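Local atomic coordinates of protein (GYP1P) (PDB entry 1FKM), a protein that stimulates GTP hydrolysis by the Ypt/Rab GTPases Ypt1 and Ypt7, supplying a catalytic arginine and glutamine in trans from its TBC domain. Residues A[336-341]-A[361-366]. Numbering follows the deposited sequence.
Sequences LIKWSD and KDWTET
Trp363 reaches across to Lys338 and Trp339, and the closest approaches to both residues come at CZ2, on the benzo part of its indole. The backbones stay well apart, with Lys338 CA and Trp363 CA 13.1 Å from each other, so long side chains have to bridge the distance.

The first interaction is apolar packing of a lysine stem obliquely beside an indole, the two side chains passing each other in opposite senses. Lys338 CE lies 3.7 Å from Trp363 CZ2, and Lys338 CD is almost as near, at 3.8 Å from that same Trp363 CZ2. With CG anti to the backbone N (chi1 179°) and the next two torsions also extended, the lysine chain runs straight out from its backbone; a bend at chi4 (59°) then turns NZ aside. Lysine suits this exposed position because its methylenes can pack beside an indole while its ammonium can remain in solvent.

The second interaction joins the two indoles obliquely, again running past each other, at the looser distance of 4.2 Å between Trp339 CZ2 and Trp363 CZ2. Within its own segment Trp339 also has Lys338 CD over one face, 4.3 Å above the ring plane and toward the rim. Large, rigid indoles allow residues on distant backbones to meet; no hydrogen bond crosses the contact.

Trp339, which is buried, is further packed by edge-to-face contacts with Phe335 and Phe354, whereas Trp363 meets the ring of Phe245 and touches Leu371. Away from the arginine and glutamine fingers, this lysine-methylene and indole packing connects, within the all-helical Ypt/Rab-GAP (TBC) domain, helices 324-338 and 340-343 to the loop leading into helix 365-382, whose N-cap is Thr364.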
# COMPACT_ATOMS: atom_id res chain seq x y z
N LEU A 336 4.28 8.48 -15.72
CA LEU A 336 4.14 9.78 -16.35
C LEU A 336 4.59 9.77 -17.80
O LEU A 336 3.87 10.24 -18.68
CB LEU A 336 4.96 10.83 -15.58
CG LEU A 336 4.92 12.26 -16.15
CD1 LEU A 336 3.49 12.80 -16.14
CD2 LEU A 336 5.83 13.15 -15.32
N ILE A 337 5.79 9.25 -18.05
CA ILE A 337 6.35 9.22 -19.39
C ILE A 337 5.45 8.48 -20.38
O ILE A 337 5.47 8.76 -21.58
CB ILE A 337 7.76 8.57 -19.40
CG1 ILE A 337 8.71 9.40 -18.53
CG2 ILE A 337 8.30 8.47 -20.82
CD1 ILE A 337 8.82 10.85 -18.95
N LYS A 338 4.65 7.55 -19.88
CA LYS A 338 3.75 6.81 -20.75
C LYS A 338 2.76 7.76 -21.43
O LYS A 338 2.33 7.51 -22.56
CB LYS A 338 2.98 5.76 -19.94
CG LYS A 338 1.99 4.95 -20.77
CD LYS A 338 1.31 3.88 -19.93
CE LYS A 338 0.28 3.11 -20.75
NZ LYS A 338 0.89 2.44 -21.94
N TRP A 339 2.41 8.84 -20.73
CA TRP A 339 1.47 9.82 -21.26
C TRP A 339 2.17 11.01 -21.93
O TRP A 339 1.51 11.94 -22.39
CB TRP A 339 0.59 10.36 -20.13
CG TRP A 339 0.03 9.29 -19.22
CD1 TRP A 339 0.27 9.14 -17.89
CD2 TRP A 339 -0.85 8.23 -19.59
NE1 TRP A 339 -0.40 8.05 -17.40
CE2 TRP A 339 -1.10 7.47 -18.42
CE3 TRP A 339 -1.46 7.84 -20.79
CZ2 TRP A 339 -1.93 6.34 -18.42
CZ3 TRP A 339 -2.28 6.72 -20.79
CH2 TRP A 339 -2.51 5.99 -19.61
N SER A 340 3.49 10.96 -22.00
CA SER A 340 4.29 12.04 -22.58
C SER A 340 3.74 12.67 -23.87
O SER A 340 3.53 13.88 -23.92
CB SER A 340 5.72 11.57 -22.81
OG SER A 340 6.55 12.66 -23.18
N ASP A 341 3.53 11.87 -24.90
CA ASP A 341 3.02 12.40 -26.17
C ASP A 341 1.70 13.13 -25.99
O ASP A 341 1.50 14.22 -26.54
CB ASP A 341 2.87 11.27 -27.19
CG ASP A 341 4.18 10.58 -27.50
OD1 ASP A 341 5.16 11.28 -27.83
OD2 ASP A 341 4.23 9.33 -27.42
N LYS A 361 -8.55 2.84 -15.72
CA LYS A 361 -9.72 2.06 -15.33
C LYS A 361 -9.72 0.63 -15.86
O LYS A 361 -10.06 -0.31 -15.13
CB LYS A 361 -10.99 2.78 -15.80
CG LYS A 361 -12.28 2.14 -15.34
CD LYS A 361 -13.48 3.03 -15.65
CE LYS A 361 -13.47 4.31 -14.81
NZ LYS A 361 -12.31 5.21 -15.08
N ASP A 362 -9.31 0.46 -17.11
CA ASP A 362 -9.30 -0.87 -17.72
C ASP A 362 -7.93 -1.52 -17.82
O ASP A 362 -7.74 -2.45 -18.59
CB ASP A 362 -9.94 -0.81 -19.11
CG ASP A 362 -11.40 -0.39 -19.06
OD1 ASP A 362 -12.17 -1.01 -18.29
OD2 ASP A 362 -11.78 0.55 -19.79
N TRP A 363 -6.97 -1.04 -17.04
CA TRP A 363 -5.63 -1.63 -17.07
C TRP A 363 -5.70 -3.09 -16.65
O TRP A 363 -6.46 -3.45 -15.75
CB TRP A 363 -4.68 -0.86 -16.14
CG TRP A 363 -3.92 0.24 -16.83
CD1 TRP A 363 -4.36 1.05 -17.83
CD2 TRP A 363 -2.58 0.67 -16.53
NE1 TRP A 363 -3.39 1.96 -18.17
CE2 TRP A 363 -2.29 1.75 -17.39
CE3 TRP A 363 -1.61 0.25 -15.61
CZ2 TRP A 363 -1.06 2.42 -17.36
CZ3 TRP A 363 -0.38 0.91 -15.58
CH2 TRP A 363 -0.12 1.99 -16.46
N THR A 364 -4.90 -3.92 -17.31
CA THR A 364 -4.85 -5.34 -17.01
C THR A 364 -3.51 -5.72 -16.40
O THR A 364 -2.65 -4.86 -16.19
CB THR A 364 -5.04 -6.19 -18.28
OG1 THR A 364 -4.01 -5.88 -19.21
CG2 THR A 364 -6.40 -5.92 -18.91
N GLU A 365 -3.34 -7.01 -16.14
CA GLU A 365 -2.11 -7.54 -15.58
C GLU A 365 -0.94 -7.18 -16.49
O GLU A 365 0.15 -6.86 -16.02
CB GLU A 365 -2.22 -9.07 -15.46
CG GLU A 365 -0.91 -9.80 -15.21
CD GLU A 365 -0.24 -9.38 -13.92
OE1 GLU A 365 -0.93 -9.32 -12.88
OE2 GLU A 365 0.98 -9.13 -13.94
N THR A 366 -1.19 -7.22 -17.80
CA THR A 366 -0.16 -6.91 -18.78
C THR A 366 0.32 -5.46 -18.67
O THR A 366 1.52 -5.18 -18.74
CB THR A 366 -0.67 -7.15 -20.21
OG1 THR A 366 -1.21 -8.48 -20.31
CG2 THR A 366 0.46 -7.00 -21.21